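Local atomic coordinates of single-strand binding protein (Thermus aquaticus, PDB entry 2FXQ), a protein that binds single-stranded DNA and probably recruits partner proteins to it during DNA replication, recombination and repair. Residues A[74-79]-A[104-109]; A[8-13]-A[32-37]; A[54-59]-A[99-104]; A[26-31]-A[62-67]. All blocks are in the same frame, centred on the assembly; numbering follows the deposited sequence.

Interaction 1 of 4, residues A[74-79]-A[104-109]; sequences QLIFVE and IDPLEG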
# COMPACT_ATOMS: atom_id res chain seq x y z
N GLN A 74 13.95 -1.98 -17.15
CA GLN A 74 12.89 -2.91 -16.78
C GLN A 74 12.17 -2.39 -15.56
O GLN A 74 12.81 -1.91 -14.61
CB GLN A 74 13.48 -4.30 -16.40
CG GLN A 74 12.35 -5.40 -16.21
CD GLN A 74 12.94 -6.81 -16.19
OE1 GLN A 74 14.16 -6.98 -16.20
NE2 GLN A 74 12.06 -7.83 -16.14
N LEU A 75 10.87 -2.55 -15.55
CA LEU A 75 10.02 -2.25 -14.39
C LEU A 75 10.10 -3.40 -13.38
O LEU A 75 10.04 -4.59 -13.76
CB LEU A 75 8.57 -2.14 -14.88
CG LEU A 75 7.57 -1.14 -14.37
CD1 LEU A 75 8.14 0.29 -14.48
CD2 LEU A 75 6.25 -1.30 -15.23
N ILE A 76 10.16 -3.03 -12.10
CA ILE A 76 10.32 -3.99 -11.02
C ILE A 76 9.33 -3.60 -9.91
O ILE A 76 9.24 -2.44 -9.51
CB ILE A 76 11.77 -3.98 -10.44
CG1 ILE A 76 12.88 -4.09 -11.52
CG2 ILE A 76 11.94 -5.01 -9.36
CD1 ILE A 76 12.97 -5.48 -12.25
N PHE A 77 8.64 -4.60 -9.40
CA PHE A 77 7.82 -4.43 -8.20
C PHE A 77 8.62 -4.94 -7.00
O PHE A 77 9.25 -6.00 -7.05
CB PHE A 77 6.50 -5.26 -8.38
CG PHE A 77 5.67 -5.35 -7.14
CD1 PHE A 77 5.10 -4.23 -6.65
CD2 PHE A 77 5.47 -6.55 -6.48
CE1 PHE A 77 4.28 -4.27 -5.47
CE2 PHE A 77 4.64 -6.64 -5.31
CZ PHE A 77 4.04 -5.49 -4.83
N VAL A 78 8.66 -4.17 -5.91
CA VAL A 78 9.48 -4.50 -4.75
C VAL A 78 8.59 -4.41 -3.52
O VAL A 78 7.80 -3.48 -3.41
CB VAL A 78 10.58 -3.36 -4.57
CG1 VAL A 78 11.41 -3.65 -3.34
CG2 VAL A 78 11.42 -3.26 -5.84
N GLU A 79 8.70 -5.37 -2.61
CA GLU A 79 8.26 -5.14 -1.24
C GLU A 79 9.43 -5.34 -0.30
O GLU A 79 10.25 -6.25 -0.47
CB GLU A 79 7.12 -6.12 -0.84
CG GLU A 79 5.83 -5.88 -1.64
CD GLU A 79 4.60 -6.59 -1.08
OE1 GLU A 79 3.46 -6.38 -1.62
OE2 GLU A 79 4.75 -7.26 -0.03
N ILE A 104 11.28 -9.37 -4.92
CA ILE A 104 10.89 -8.54 -6.06
C ILE A 104 10.14 -9.41 -7.07
O ILE A 104 10.23 -10.64 -7.03
CB ILE A 104 12.14 -7.87 -6.75
CG1 ILE A 104 13.04 -8.95 -7.42
CG2 ILE A 104 12.91 -6.98 -5.75
CD1 ILE A 104 13.99 -8.36 -8.38
N ASP A 105 9.40 -8.74 -7.98
CA ASP A 105 8.79 -9.43 -9.13
C ASP A 105 9.03 -8.51 -10.30
O ASP A 105 8.43 -7.43 -10.40
CB ASP A 105 7.28 -9.58 -8.91
CG ASP A 105 6.93 -10.64 -7.87
OD1 ASP A 105 6.29 -10.29 -6.85
OD2 ASP A 105 7.21 -11.85 -8.01
N PRO A 106 9.97 -8.85 -11.17
CA PRO A 106 10.18 -8.11 -12.39
C PRO A 106 8.93 -8.13 -13.25
O PRO A 106 8.20 -9.14 -13.26
CB PRO A 106 11.32 -8.92 -13.07
CG PRO A 106 11.95 -9.65 -11.98
CD PRO A 106 10.90 -10.01 -11.04
N LEU A 107 8.68 -7.09 -14.03
CA LEU A 107 7.43 -6.94 -14.73
C LEU A 107 7.77 -6.79 -16.19
O LEU A 107 8.91 -6.40 -16.51
CB LEU A 107 6.68 -5.69 -14.29
CG LEU A 107 6.49 -5.65 -12.76
CD1 LEU A 107 5.83 -4.29 -12.33
CD2 LEU A 107 5.50 -6.80 -12.39
N GLU A 108 6.81 -7.11 -17.07
CA GLU A 108 7.00 -6.95 -18.51
C GLU A 108 6.96 -5.53 -19.00
O GLU A 108 7.68 -5.18 -19.94
CB GLU A 108 6.02 -7.83 -19.26
CG GLU A 108 6.42 -9.26 -18.98
CD GLU A 108 5.49 -10.28 -19.62
OE1 GLU A 108 5.62 -11.48 -19.26
OE2 GLU A 108 4.67 -9.90 -20.47
N GLY A 109 6.14 -4.70 -18.38
CA GLY A 109 6.34 -3.25 -18.49
C GLY A 109 6.41 -2.72 -19.93
O GLY A 109 7.20 -1.81 -20.24
O HOH W 1 9.60 -3.86 -17.93
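The F77 ring and the D105 carboxylate run alongside one another, their planes only 7° apart, so that OD1 of D105 meets the rim of the ring in its plane, 3.8 Å from CD2 of F77. Beneath them the backbones form an antiparallel pair: F77 N donates to D105 O at 3.0 Å, and D105 N returns a bond to F77 O. Two residues on, L107 N reaches L75 O at 2.9 Å. A water extends the seam, accepting from L75 N and donating to L107 O. On the face opposite F77, the CD1 tip of I76 rests 3.9 Å from P106 CB, while its CG2 branch, anti to the backbone N, meets I104 CB. V78 CG2 touches the CG2 branch of I104. L107 lays CD1 on F77 CB at 4.1 Å. Q74 is held chiefly by its OE1, bonded to E71 N; its NE2 adds only a weak bond to L107 O. Strand 75-84 is also bonded to strand 5-14, within the OB-fold barrel; helix 61-66 presents W66 to I104 and P106, and M134 of the second subunit packs on D105.

Interaction 2 of 4, residues A[8-13]-A[32-37]; sequences VFLIGT and LNLAGQ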
# COMPACT_ATOMS: atom_id res chain seq x y z
N VAL A 8 7.65 -1.15 2.75
CA VAL A 8 7.83 -0.31 1.57
C VAL A 8 7.29 -1.10 0.36
O VAL A 8 7.52 -2.33 0.27
CB VAL A 8 9.37 -0.06 1.29
CG1 VAL A 8 9.55 0.80 -0.00
CG2 VAL A 8 10.06 0.52 2.53
N PHE A 9 6.58 -0.41 -0.55
CA PHE A 9 6.04 -1.01 -1.78
C PHE A 9 6.41 -0.06 -2.87
O PHE A 9 6.16 1.16 -2.73
CB PHE A 9 4.48 -1.10 -1.70
CG PHE A 9 3.98 -1.72 -0.42
CD1 PHE A 9 3.63 -3.06 -0.38
CD2 PHE A 9 3.90 -0.97 0.78
CE1 PHE A 9 3.25 -3.68 0.85
CE2 PHE A 9 3.47 -1.59 2.00
CZ PHE A 9 3.17 -2.92 2.02
N LEU A 10 7.05 -0.55 -3.93
CA LEU A 10 7.55 0.36 -4.96
C LEU A 10 7.41 -0.35 -6.25
O LEU A 10 7.60 -1.59 -6.32
CB LEU A 10 9.09 0.51 -4.82
CG LEU A 10 9.73 1.46 -3.90
CD1 LEU A 10 11.28 1.33 -4.10
CD2 LEU A 10 9.15 2.88 -4.17
N ILE A 11 7.03 0.38 -7.27
CA ILE A 11 7.34 -0.10 -8.61
C ILE A 11 8.18 1.00 -9.23
O ILE A 11 7.78 2.17 -9.21
CB ILE A 11 6.03 -0.26 -9.46
CG1 ILE A 11 5.14 -1.36 -8.85
CG2 ILE A 11 6.38 -0.51 -11.00
CD1 ILE A 11 3.68 -1.43 -9.51
N GLY A 12 9.31 0.65 -9.84
CA GLY A 12 10.17 1.64 -10.49
C GLY A 12 10.91 1.00 -11.63
O GLY A 12 10.89 -0.24 -11.80
N THR A 13 11.61 1.82 -12.40
CA THR A 13 12.34 1.33 -13.54
C THR A 13 13.83 1.30 -13.19
O THR A 13 14.37 2.27 -12.59
CB THR A 13 12.17 2.36 -14.67
OG1 THR A 13 10.78 2.38 -14.99
CG2 THR A 13 12.89 1.93 -15.94
N LEU A 32 19.79 -2.85 -6.88
CA LEU A 32 19.03 -2.28 -8.00
C LEU A 32 18.93 -0.80 -7.82
O LEU A 32 18.66 -0.34 -6.69
CB LEU A 32 17.60 -2.79 -7.96
CG LEU A 32 17.32 -4.30 -7.81
CD1 LEU A 32 15.89 -4.60 -7.98
CD2 LEU A 32 18.12 -5.14 -8.76
N ASN A 33 19.09 -0.03 -8.89
CA ASN A 33 18.86 1.38 -8.78
C ASN A 33 17.54 1.66 -9.51
O ASN A 33 17.43 1.43 -10.74
CB ASN A 33 20.04 2.20 -9.33
CG ASN A 33 21.27 2.09 -8.43
OD1 ASN A 33 21.24 2.56 -7.30
ND2 ASN A 33 22.33 1.46 -8.93
N LEU A 34 16.52 2.04 -8.74
CA LEU A 34 15.15 2.26 -9.32
C LEU A 34 14.79 3.73 -9.40
O LEU A 34 15.27 4.55 -8.59
CB LEU A 34 14.04 1.56 -8.53
CG LEU A 34 14.10 0.03 -8.54
CD1 LEU A 34 12.92 -0.44 -7.71
CD2 LEU A 34 14.05 -0.61 -9.96
N ALA A 35 13.98 4.06 -10.40
CA ALA A 35 13.51 5.43 -10.61
C ALA A 35 12.03 5.46 -10.90
O ALA A 35 11.48 4.52 -11.50
CB ALA A 35 14.26 6.12 -11.72
N GLY A 36 11.39 6.55 -10.51
CA GLY A 36 10.00 6.79 -10.85
C GLY A 36 9.73 8.29 -10.70
O GLY A 36 10.67 9.10 -10.62
N GLN A 37 8.46 8.65 -10.60
CA GLN A 37 8.09 10.06 -10.43
C GLN A 37 7.05 10.17 -9.34
O GLN A 37 6.22 9.29 -9.20
CB GLN A 37 7.41 10.55 -11.75
CG GLN A 37 8.18 10.26 -13.00
CD GLN A 37 9.34 11.26 -13.19
OE1 GLN A 37 9.34 12.35 -12.61
NE2 GLN A 37 10.32 10.87 -13.99
O HOH W 2 9.34 4.03 -13.24
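With CG anti to its own carbonyl carbon (chi1 -65°) and CD1 extended beyond it, L34 aims its isobutyl group at the strand crossing it, where CD2 comes 3.7 Å from G12 O and CD1 meets the CD1 tip of L10 at 4.3 Å. T13 uses the same first torsion, which sets OG1 beside its backbone N, within reach of a bridging water. That water lies 2.8 Å from T13 OG1 and donates a hydrogen bond to A35 O, a carbonyl already gripped by T13 N. The bond from T13 N to A35 O is 2.8 Å long and nearly straight at 169°; the returning one, A35 N to T13 O, is more bent. T13 O also receives a CA-H contact from L34. The two N-H bonds make the one antiparallel hydrogen-bonded pair, T13 with A35, between the segments, whose axes cross at 99°. The steep crossing fits the strongly coiled small barrel of the OB fold; within these segments the strands pair only at T13 and A35. G12 passes with its CA 3.3 Å from A35 O, the strands being close there. On the barrel's inner side W52 of strand 47-59 packs against both L10 and L34, whereas Y53 touches A35. Strand 75-84 flanks 8-13, bonding its backbone to L10 and G12, and F9 reaches the F9 ring of the second subunit.

Interaction 3 of 4, residues A[54-59]-A[99-104]; sequences HRVRLL and VRAEFI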
# COMPACT_ATOMS: atom_id res chain seq x y z
N HIS A 54 15.93 5.49 -5.99
CA HIS A 54 16.22 4.81 -4.74
C HIS A 54 16.93 3.53 -4.98
O HIS A 54 16.62 2.81 -5.95
CB HIS A 54 14.92 4.47 -4.00
CG HIS A 54 14.13 5.68 -3.63
ND1 HIS A 54 14.67 6.70 -2.89
CD2 HIS A 54 12.84 6.01 -3.86
CE1 HIS A 54 13.75 7.62 -2.68
NE2 HIS A 54 12.64 7.25 -3.30
N ARG A 55 17.80 3.20 -4.04
CA ARG A 55 18.52 1.95 -4.07
C ARG A 55 17.73 0.85 -3.40
O ARG A 55 17.12 1.06 -2.35
CB ARG A 55 19.86 2.09 -3.37
CG ARG A 55 20.62 0.74 -3.30
CD ARG A 55 21.50 0.44 -4.51
NE ARG A 55 22.91 0.63 -4.16
CZ ARG A 55 23.78 1.36 -4.85
NH1 ARG A 55 23.41 1.99 -5.95
NH2 ARG A 55 25.04 1.45 -4.44
N VAL A 56 17.69 -0.31 -4.03
CA VAL A 56 17.03 -1.46 -3.45
C VAL A 56 18.08 -2.57 -3.40
O VAL A 56 18.63 -2.97 -4.46
CB VAL A 56 15.82 -1.91 -4.30
CG1 VAL A 56 15.19 -3.24 -3.77
CG2 VAL A 56 14.72 -0.81 -4.24
N ARG A 57 18.27 -3.13 -2.22
CA ARG A 57 19.23 -4.23 -2.09
C ARG A 57 18.54 -5.58 -1.87
O ARG A 57 17.73 -5.72 -0.93
CB ARG A 57 20.11 -3.95 -0.87
CG ARG A 57 21.11 -5.08 -0.57
CD ARG A 57 22.24 -4.59 0.33
NE ARG A 57 23.19 -3.83 -0.50
CZ ARG A 57 24.37 -3.40 -0.05
NH1 ARG A 57 24.72 -3.60 1.21
NH2 ARG A 57 25.20 -2.78 -0.85
N LEU A 58 18.90 -6.56 -2.72
CA LEU A 58 18.58 -7.97 -2.47
C LEU A 58 19.77 -8.65 -1.93
O LEU A 58 20.92 -8.49 -2.46
CB LEU A 58 18.18 -8.68 -3.79
CG LEU A 58 16.85 -8.28 -4.46
CD1 LEU A 58 16.68 -6.77 -4.68
CD2 LEU A 58 16.71 -9.02 -5.81
N LEU A 59 19.53 -9.43 -0.90
CA LEU A 59 20.64 -10.23 -0.33
C LEU A 59 20.32 -11.69 -0.30
O LEU A 59 19.18 -12.03 -0.00
CB LEU A 59 20.83 -9.82 1.12
CG LEU A 59 21.63 -8.61 1.54
CD1 LEU A 59 21.80 -8.66 3.09
CD2 LEU A 59 23.02 -8.62 0.93
N VAL A 99 16.25 0.57 0.62
CA VAL A 99 15.16 -0.39 0.77
C VAL A 99 15.86 -1.73 0.78
O VAL A 99 16.57 -2.04 -0.18
CB VAL A 99 14.21 -0.34 -0.40
CG1 VAL A 99 13.13 -1.50 -0.28
CG2 VAL A 99 13.60 1.07 -0.47
N ARG A 100 15.62 -2.55 1.79
CA ARG A 100 16.05 -3.96 1.74
C ARG A 100 14.84 -4.73 1.22
O ARG A 100 13.79 -4.76 1.89
CB ARG A 100 16.44 -4.44 3.15
CG ARG A 100 16.56 -5.97 3.22
CD ARG A 100 17.87 -6.57 2.74
NE ARG A 100 18.31 -7.58 3.72
CZ ARG A 100 19.10 -7.33 4.77
NH1 ARG A 100 19.62 -6.11 4.98
NH2 ARG A 100 19.41 -8.33 5.59
N ALA A 101 14.97 -5.37 0.05
CA ALA A 101 13.84 -6.08 -0.51
C ALA A 101 13.66 -7.40 0.25
O ALA A 101 14.61 -8.16 0.51
CB ALA A 101 14.03 -6.36 -2.00
N GLU A 102 12.38 -7.66 0.53
CA GLU A 102 11.89 -8.94 1.01
C GLU A 102 11.78 -9.82 -0.23
O GLU A 102 12.25 -10.98 -0.24
CB GLU A 102 10.55 -8.75 1.75
CG GLU A 102 10.63 -8.89 3.29
CD GLU A 102 11.25 -7.68 4.05
OE1 GLU A 102 12.51 -7.64 4.19
OE2 GLU A 102 10.49 -6.77 4.55
N PHE A 103 11.23 -9.28 -1.32
CA PHE A 103 11.25 -10.02 -2.62
C PHE A 103 11.00 -8.98 -3.68
O PHE A 103 10.56 -7.85 -3.39
CB PHE A 103 10.14 -11.08 -2.73
CG PHE A 103 8.73 -10.51 -2.64
CD1 PHE A 103 8.05 -10.13 -3.79
CD2 PHE A 103 8.11 -10.37 -1.42
CE1 PHE A 103 6.83 -9.56 -3.71
CE2 PHE A 103 6.82 -9.88 -1.33
CZ PHE A 103 6.19 -9.45 -2.46
N ILE A 104 11.28 -9.37 -4.92
CA ILE A 104 10.89 -8.54 -6.06
C ILE A 104 10.14 -9.41 -7.07
O ILE A 104 10.23 -10.64 -7.03
CB ILE A 104 12.14 -7.87 -6.75
CG1 ILE A 104 13.04 -8.95 -7.42
CG2 ILE A 104 12.91 -6.98 -5.75
CD1 ILE A 104 13.99 -8.36 -8.38
O HOH W 3 16.84 -9.44 0.21
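Three backbone hydrogen bonds tie V99-A101 in parallel to R55-R57: V99 N to R55 O at 3.1 Å, R57 N to V99 O at 2.9 Å, and A101 N to R57 O. V99 O also takes a CA-H contact from V56. Beyond them a water bridges the strands, accepting from L59 N and donating to A101 O.

Apolar contacts line one face. V56 and V99 point together to it, with CG2 of V56 3.9 Å from CB of V99. The methyl of A101 touches both V56 CG1 and L58 CD1, 3.8 Å from each. The other branch of L58, CD2, crosses the I104 side chain at about a right angle and meets its CD1.

Charges lie on the other face. The R100 chain, bent at chi2 and chi3, lays its guanidinium beneath L59, whose CD1 stands 3.4 Å above the centre of the plane; E83 binds NH1 in a salt bridge. R57 turns instead to D31.

This parallel pairing belongs to the OB-fold barrel. At E102 and F103 a classic beta bulge opposite E79 turns the chain a corner, strand 28-41 flanks 47-59 along its other edge, and helix 61-66 places W66 against L58 and I104.

Interaction 4 of 4, residues A[26-31]-A[62-67]; sequences GLAILD and QAEMWG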
# COMPACT_ATOMS: atom_id res chain seq x y z
N GLY A 26 30.80 -14.78 0.81
CA GLY A 26 30.16 -15.38 -0.34
C GLY A 26 28.67 -15.03 -0.48
O GLY A 26 28.03 -15.45 -1.46
N LEU A 27 28.08 -14.32 0.47
CA LEU A 27 26.65 -13.97 0.36
C LEU A 27 26.38 -13.10 -0.85
O LEU A 27 27.08 -12.11 -1.05
CB LEU A 27 26.18 -13.24 1.59
CG LEU A 27 24.68 -12.96 1.71
CD1 LEU A 27 23.89 -14.26 2.04
CD2 LEU A 27 24.55 -11.93 2.85
N ALA A 28 25.38 -13.46 -1.65
CA ALA A 28 25.07 -12.73 -2.87
C ALA A 28 24.43 -11.40 -2.54
O ALA A 28 23.57 -11.34 -1.67
CB ALA A 28 24.08 -13.56 -3.72
N ILE A 29 24.79 -10.37 -3.29
CA ILE A 29 24.24 -9.01 -3.14
C ILE A 29 23.84 -8.59 -4.55
O ILE A 29 24.70 -8.63 -5.47
CB ILE A 29 25.31 -8.04 -2.62
CG1 ILE A 29 25.74 -8.37 -1.23
CG2 ILE A 29 24.76 -6.60 -2.46
CD1 ILE A 29 27.10 -7.70 -0.89
N LEU A 30 22.58 -8.18 -4.71
CA LEU A 30 22.13 -7.62 -5.99
C LEU A 30 21.52 -6.25 -5.69
O LEU A 30 20.49 -6.16 -5.05
CB LEU A 30 21.10 -8.53 -6.65
CG LEU A 30 20.76 -8.14 -8.13
CD1 LEU A 30 22.02 -8.37 -9.04
CD2 LEU A 30 19.61 -8.99 -8.65
N ASP A 31 22.23 -5.19 -6.06
CA ASP A 31 21.75 -3.84 -5.81
C ASP A 31 21.04 -3.32 -7.03
O ASP A 31 21.62 -3.34 -8.11
CB ASP A 31 22.93 -2.93 -5.48
CG ASP A 31 23.40 -3.08 -4.06
OD1 ASP A 31 22.60 -3.41 -3.15
OD2 ASP A 31 24.57 -2.86 -3.73
N GLN A 62 17.16 -14.20 -2.80
CA GLN A 62 16.58 -13.32 -3.85
C GLN A 62 17.66 -12.79 -4.79
O GLN A 62 17.43 -12.64 -5.96
CB GLN A 62 15.84 -12.13 -3.26
CG GLN A 62 14.42 -12.46 -2.69
CD GLN A 62 13.31 -12.69 -3.78
OE1 GLN A 62 13.10 -11.88 -4.70
NE2 GLN A 62 12.61 -13.81 -3.65
N ALA A 63 18.85 -12.49 -4.26
CA ALA A 63 19.92 -12.01 -5.14
C ALA A 63 20.37 -13.10 -6.15
O ALA A 63 20.62 -12.80 -7.34
CB ALA A 63 21.10 -11.55 -4.30
N GLU A 64 20.49 -14.36 -5.66
CA GLU A 64 20.88 -15.48 -6.54
C GLU A 64 19.80 -15.75 -7.61
O GLU A 64 20.10 -16.02 -8.78
CB GLU A 64 21.10 -16.77 -5.75
CG GLU A 64 22.22 -16.71 -4.71
CD GLU A 64 23.57 -17.00 -5.33
OE1 GLU A 64 24.57 -17.03 -4.58
OE2 GLU A 64 23.63 -17.16 -6.57
N MET A 65 18.54 -15.67 -7.19
CA MET A 65 17.38 -15.93 -8.07
C MET A 65 17.36 -15.01 -9.28
O MET A 65 17.13 -15.43 -10.43
CB MET A 65 16.08 -15.68 -7.28
CG MET A 65 14.84 -16.08 -8.06
SD MET A 65 13.33 -15.83 -7.07
CE MET A 65 13.98 -16.28 -5.25
N TRP A 66 17.57 -13.73 -9.02
CA TRP A 66 17.44 -12.72 -10.08
C TRP A 66 18.74 -12.18 -10.66
O TRP A 66 18.69 -11.34 -11.52
CB TRP A 66 16.65 -11.51 -9.57
CG TRP A 66 15.33 -11.89 -9.07
CD1 TRP A 66 14.89 -11.89 -7.79
CD2 TRP A 66 14.25 -12.36 -9.87
NE1 TRP A 66 13.59 -12.33 -7.74
CE2 TRP A 66 13.18 -12.61 -9.02
CE3 TRP A 66 14.09 -12.55 -11.25
CZ2 TRP A 66 11.94 -13.10 -9.49
CZ3 TRP A 66 12.86 -13.00 -11.72
CH2 TRP A 66 11.81 -13.29 -10.84
N GLY A 67 19.90 -12.64 -10.20
CA GLY A 67 21.12 -11.89 -10.48
C GLY A 67 21.58 -11.89 -11.94
O GLY A 67 22.39 -11.05 -12.35
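Strand 28-31 and helix 62-66 pass at 69° to one another, their axes 7.0 Å apart at the closest point; no hydrogen bond links the segments, and the contact is made largely by apolar side chains, with A28 and A63 meeting closely. A63, the residue of the helix nearest the strand, puts its methyl between A28 and L30: CB of A63 is 3.6 Å from A28 CB and 3.8 Å from L30 CB, and also lies over the intervening peptide, near A28 O and the N of I29 and L30. E64 also reaches A28. Its chain bends at chi2 (-84°), which folds the carboxylate back until OE1 is 3.6 Å from A28 CB, with CG and CD alongside.

L30 reaches further, past A63 to W66 and G67. Since its CG stands anti to the backbone N (chi1 -169°), the two methyl branches both arrive at G67: CD2 is 3.7 Å from G67 CA, and touches W66 CB and O as well. The indole of W66 leads away from the strand, its NE1 bonding Q62 OE1 at 3.1 Å; the acceptor lies in the ring plane, though the N-H comes from above the amide plane. M65 CG lies over the rim of one face of the W66 ring.

Q62 OE1 also accepts from I104 N, and W66 packs on L58, I104 and P106, tying the helix to strands 47-59 and 103-106. The helix follows strand 47-59 and precedes strand 75-84, as in the OB fold, where it caps one end of the barrel; M20 adds packing to A28 and E64.

How the interactions relate
All four contacts belong to one OB-fold barrel, the first of two such domains in the chain. Interactions 1 and 2, with centres about 9 Å apart, are joined edge to edge: V78 N lies 2.8 Å from L10 O and I76 N 2.9 Å from G12 O, both probable hydrogen bonds. Interactions 2 and 3 meet through L32 N and V56 O, 2.7 Å apart, while L34 and V56 pack together inside. I104 is shared by interactions 1 and 3. Interaction 4 is joined to interaction 3 by the salt bridge from R57 NE to D31 OD1, 2.8 Å long, and to interaction 1 by Q62 and W66. Interactions 1 and 2, and F103 of interaction 3, also touch the second subunit.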